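Local structure of phosphoglycolate phosphatase (Lactobacillus plantarum, 2HDO) at residues Tyr4-Phe9 and Val151-Gln156. The protein is a putative phosphoglycolate phosphatase of the haloacid dehalogenase-like family, probably hydrolysing 2-phosphoglycolate to glycolate and phosphate. Residues are numbered along the deposited sequence; the frame is centred on the assembly and turned at random. Where two conformers were deposited one is given.
Sequences YQALMF and VNVAPQ
Gln-5 OE1 accepts a hydrogen bond from a water whose oxygen lies 2.9 Å away, and the same water accepts one from Ala-154 N at 3.0 Å, so one solvent molecule bridges the two segments. The Gln-5 chain, extended beyond CG (chi2 168°), carries the amide across Val-153, and OE1 comes to 4.0 Å from Val-153 CG1. The other contacts are apolar. Val-153 has CG1 anti to its backbone N (chi1 173°), turning that methyl to both Gln-5 CB and Ala-6 CB, 3.9 Å from each; CG2 also lies near Ala-6. Cut back to alanine, Val-153 would lose both methyls; Gln-5 CB is likely to be left without this partner and Ala-6 CB with the more distant CB alone, opening a gap beneath the loop. Further along, the bent selenomethionine Met-8 meets Val-151 end to end, CE 4.1 Å from Val-151 CG2. Asn-152, at positive phi, is the C-prime residue of a Schellman motif, with Val-153 N bonded to Leu-148 O. The loop leads from helix 142-150 over the start of strand 6-9 into parallel strand 158-162 of the Rossmann-like HAD core; Met-8 also packs on Leu-144, Ala-147 and Leu-148 of that helix and, with Val-151, on Val-127 of strand 125-129.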
ATOM      1  N   TYR A   4      -9.809  -6.992  16.898  1.00 20.79           N
ATOM      2  CA  TYR A   4      -9.329  -7.758  15.747  1.00 16.69           C
ATOM      3  C   TYR A   4      -8.238  -8.780  16.107  1.00 15.18           C
ATOM      4  O   TYR A   4      -7.448  -8.562  17.033  1.00 15.79           O
ATOM      5  CB  TYR A   4      -8.792  -6.786  14.715  1.00 15.85           C
ATOM      6  CG  TYR A   4      -9.843  -5.811  14.226  1.00 11.90           C
ATOM      7  CD1 TYR A   4     -10.800  -6.217  13.303  1.00 14.90           C
ATOM      8  CD2 TYR A   4      -9.903  -4.502  14.702  1.00 14.79           C
ATOM      9  CE1 TYR A   4     -11.770  -5.333  12.839  1.00 15.78           C
ATOM     10  CE2 TYR A   4     -10.891  -3.633  14.272  1.00 15.33           C
ATOM     11  CZ  TYR A   4     -11.828  -4.048  13.355  1.00 12.72           C
ATOM     12  OH  TYR A   4     -12.788  -3.182  12.877  1.00 15.99           O
ATOM     13  N   GLN A   5      -8.213  -9.882  15.341  1.00 12.52           N
ATOM     14  CA  GLN A   5      -7.163 -10.893  15.418  1.00 13.51           C
ATOM     15  C   GLN A   5      -6.001 -10.632  14.452  1.00 13.28           C
ATOM     16  O   GLN A   5      -4.894 -11.141  14.660  1.00 12.96           O
ATOM     17  CB  GLN A   5      -7.700 -12.262  15.111  1.00 14.06           C
ATOM     18  CG  GLN A   5      -8.624 -12.789  16.164  1.00 17.17           C
ATOM     19  CD  GLN A   5      -9.382 -14.036  15.711  1.00 26.94           C
ATOM     20  OE1 GLN A   5      -8.872 -14.820  14.916  1.00 32.04           O
ATOM     21  NE2 GLN A   5     -10.605 -14.215  16.216  1.00 31.16           N
ATOM     22  N   ALA A   6      -6.272  -9.877  13.388  1.00 14.39           N
ATOM     23  CA  ALA A   6      -5.258  -9.573  12.408  1.00 12.63           C
ATOM     24  C   ALA A   6      -5.360  -8.143  11.938  1.00 12.82           C
ATOM     25  O   ALA A   6      -6.469  -7.595  11.796  1.00 12.29           O
ATOM     26  CB  ALA A   6      -5.352 -10.525  11.197  1.00 14.33           C
ATOM     27  N   LEU A   7      -4.192  -7.572  11.666  1.00 11.25           N
ATOM     28  CA  LEU A   7      -4.050  -6.280  11.019  1.00 10.73           C
ATOM     29  C   LEU A   7      -3.212  -6.458   9.782  1.00 13.22           C
ATOM     30  O   LEU A   7      -2.097  -6.949   9.871  1.00 13.84           O
ATOM     31  CB  LEU A   7      -3.367  -5.272  11.917  1.00 12.11           C
ATOM     32  CG  LEU A   7      -4.002  -4.939  13.237  1.00 15.35           C
ATOM     33  CD1 LEU A   7      -3.158  -3.824  13.895  1.00 16.39           C
ATOM     34  CD2 LEU A   7      -5.434  -4.535  13.128  1.00 16.59           C
HETATM   35  N   MSE A   8      -3.790  -6.113   8.631  1.00 12.18           N
HETATM   36  CA  MSE A   8      -3.051  -6.094   7.367  1.00 10.36           C
HETATM   37  C   MSE A   8      -2.828  -4.680   6.955  1.00 11.83           C
HETATM   38  O   MSE A   8      -3.712  -3.858   7.125  1.00 14.30           O
HETATM   39  CB  MSE A   8      -3.838  -6.820   6.281  1.00 13.46           C
HETATM   40  CG  MSE A   8      -4.155  -8.224   6.643  1.00 14.14           C
HETATM   41 SE   MSE A   8      -2.577  -9.388   6.552  0.75 24.52          SE
HETATM   42  CE  MSE A   8      -2.601 -10.187   8.410  1.00 14.19           C
ATOM     43  N   PHE A   9      -1.656  -4.393   6.415  1.00 12.23           N
ATOM     44  CA  PHE A   9      -1.257  -3.056   6.067  1.00 10.18           C
ATOM     45  C   PHE A   9      -0.879  -2.983   4.584  1.00 13.00           C
ATOM     46  O   PHE A   9      -0.208  -3.853   4.072  1.00 12.17           O
ATOM     47  CB  PHE A   9      -0.001  -2.605   6.837  1.00 12.75           C
ATOM     48  CG  PHE A   9      -0.185  -2.505   8.325  1.00 14.91           C
ATOM     49  CD1 PHE A   9      -0.053  -3.642   9.100  1.00 15.69           C
ATOM     50  CD2 PHE A   9      -0.490  -1.298   8.945  1.00 17.31           C
ATOM     51  CE1 PHE A   9      -0.243  -3.597  10.466  1.00 16.92           C
ATOM     52  CE2 PHE A   9      -0.649  -1.247  10.331  1.00 16.29           C
ATOM     53  CZ  PHE A   9      -0.549  -2.399  11.079  1.00 13.41           C
ATOM     54  N   VAL A 151      -2.734 -16.689   7.484  1.00 16.69           N
ATOM     55  CA  VAL A 151      -2.619 -16.517   8.947  1.00 15.00           C
ATOM     56  C   VAL A 151      -3.827 -17.093   9.703  1.00 15.94           C
ATOM     57  O   VAL A 151      -3.919 -16.928  10.921  1.00 18.62           O
ATOM     58  CB  VAL A 151      -2.337 -15.069   9.335  1.00 17.37           C
ATOM     59  CG1 VAL A 151      -1.028 -14.624   8.705  1.00 18.13           C
ATOM     60  CG2 VAL A 151      -3.476 -14.147   8.940  1.00 17.43           C
ATOM     61  N   ASN A 152      -4.684 -17.849   9.004  1.00 15.48           N
ATOM     62  CA  ASN A 152      -5.849 -18.480   9.603  0.70 17.29           C
ATOM     63  C   ASN A 152      -6.700 -17.513  10.417  1.00 17.56           C
ATOM     64  O   ASN A 152      -7.005 -17.771  11.581  1.00 19.32           O
ATOM     65  CB  ASN A 152      -5.417 -19.650  10.492  0.70 16.45           C
ATOM     66  CG  ASN A 152      -4.673 -20.722   9.728  0.70 25.25           C
ATOM     67  OD1 ASN A 152      -3.520 -21.017  10.038  0.70 42.49           O
ATOM     68  ND2 ASN A 152      -5.317 -21.304   8.721  0.70 24.92           N
ATOM     69  N   VAL A 153      -7.073 -16.400   9.803  1.00 14.07           N
ATOM     70  CA  VAL A 153      -7.959 -15.436  10.419  1.00 13.32           C
ATOM     71  C   VAL A 153      -9.079 -15.148   9.448  1.00 14.68           C
ATOM     72  O   VAL A 153      -8.865 -14.918   8.276  1.00 14.13           O
ATOM     73  CB  VAL A 153      -7.223 -14.123  10.830  1.00 12.59           C
ATOM     74  CG1 VAL A 153      -8.236 -13.088  11.318  1.00 16.66           C
ATOM     75  CG2 VAL A 153      -6.200 -14.451  11.888  1.00 14.11           C
ATOM     76  N   ALA A 154     -10.299 -15.210   9.953  1.00 15.79           N
ATOM     77  CA  ALA A 154     -11.483 -14.950   9.158  1.00 14.25           C
ATOM     78  C   ALA A 154     -11.629 -13.450   8.840  1.00 11.46           C
ATOM     79  O   ALA A 154     -11.236 -12.592   9.651  1.00 12.97           O
ATOM     80  CB  ALA A 154     -12.678 -15.431   9.925  1.00 12.82           C
ATOM     81  N   PRO A 155     -12.251 -13.126   7.693  1.00 11.26           N
ATOM     82  CA  PRO A 155     -12.430 -11.725   7.275  1.00 14.69           C
ATOM     83  C   PRO A 155     -13.062 -10.856   8.354  1.00 14.05           C
ATOM     84  O   PRO A 155     -12.649  -9.730   8.525  1.00 14.87           O
ATOM     85  CB  PRO A 155     -13.333 -11.840   6.036  1.00 16.98           C
ATOM     86  CG  PRO A 155     -13.090 -13.204   5.533  1.00 16.26           C
ATOM     87  CD  PRO A 155     -12.810 -14.062   6.704  1.00 14.55           C
ATOM     88  N   GLN A 156     -14.026 -11.394   9.087  1.00 14.69           N
ATOM     89  CA  GLN A 156     -14.715 -10.608  10.131  1.00 14.28           C
ATOM     90  C   GLN A 156     -13.795 -10.193  11.265  1.00 13.37           C
ATOM     91  O   GLN A 156     -14.119  -9.255  12.013  1.00 16.02           O
ATOM     92  CB  GLN A 156     -15.918 -11.406  10.718  1.00 14.29           C
ATOM     93  CG  GLN A 156     -15.627 -12.756  11.336  1.00 13.46           C
ATOM     94  CD  GLN A 156     -15.757 -13.880  10.350  1.00 14.48           C
ATOM     95  OE1 GLN A 156     -15.631 -13.663   9.143  1.00 19.12           O
ATOM     96  NE2 GLN A 156     -16.015 -15.078  10.834  1.00 22.28           N
TER
HETATM   97  O   HOH W   1     -10.758 -15.692  12.874  1.00 25.64           O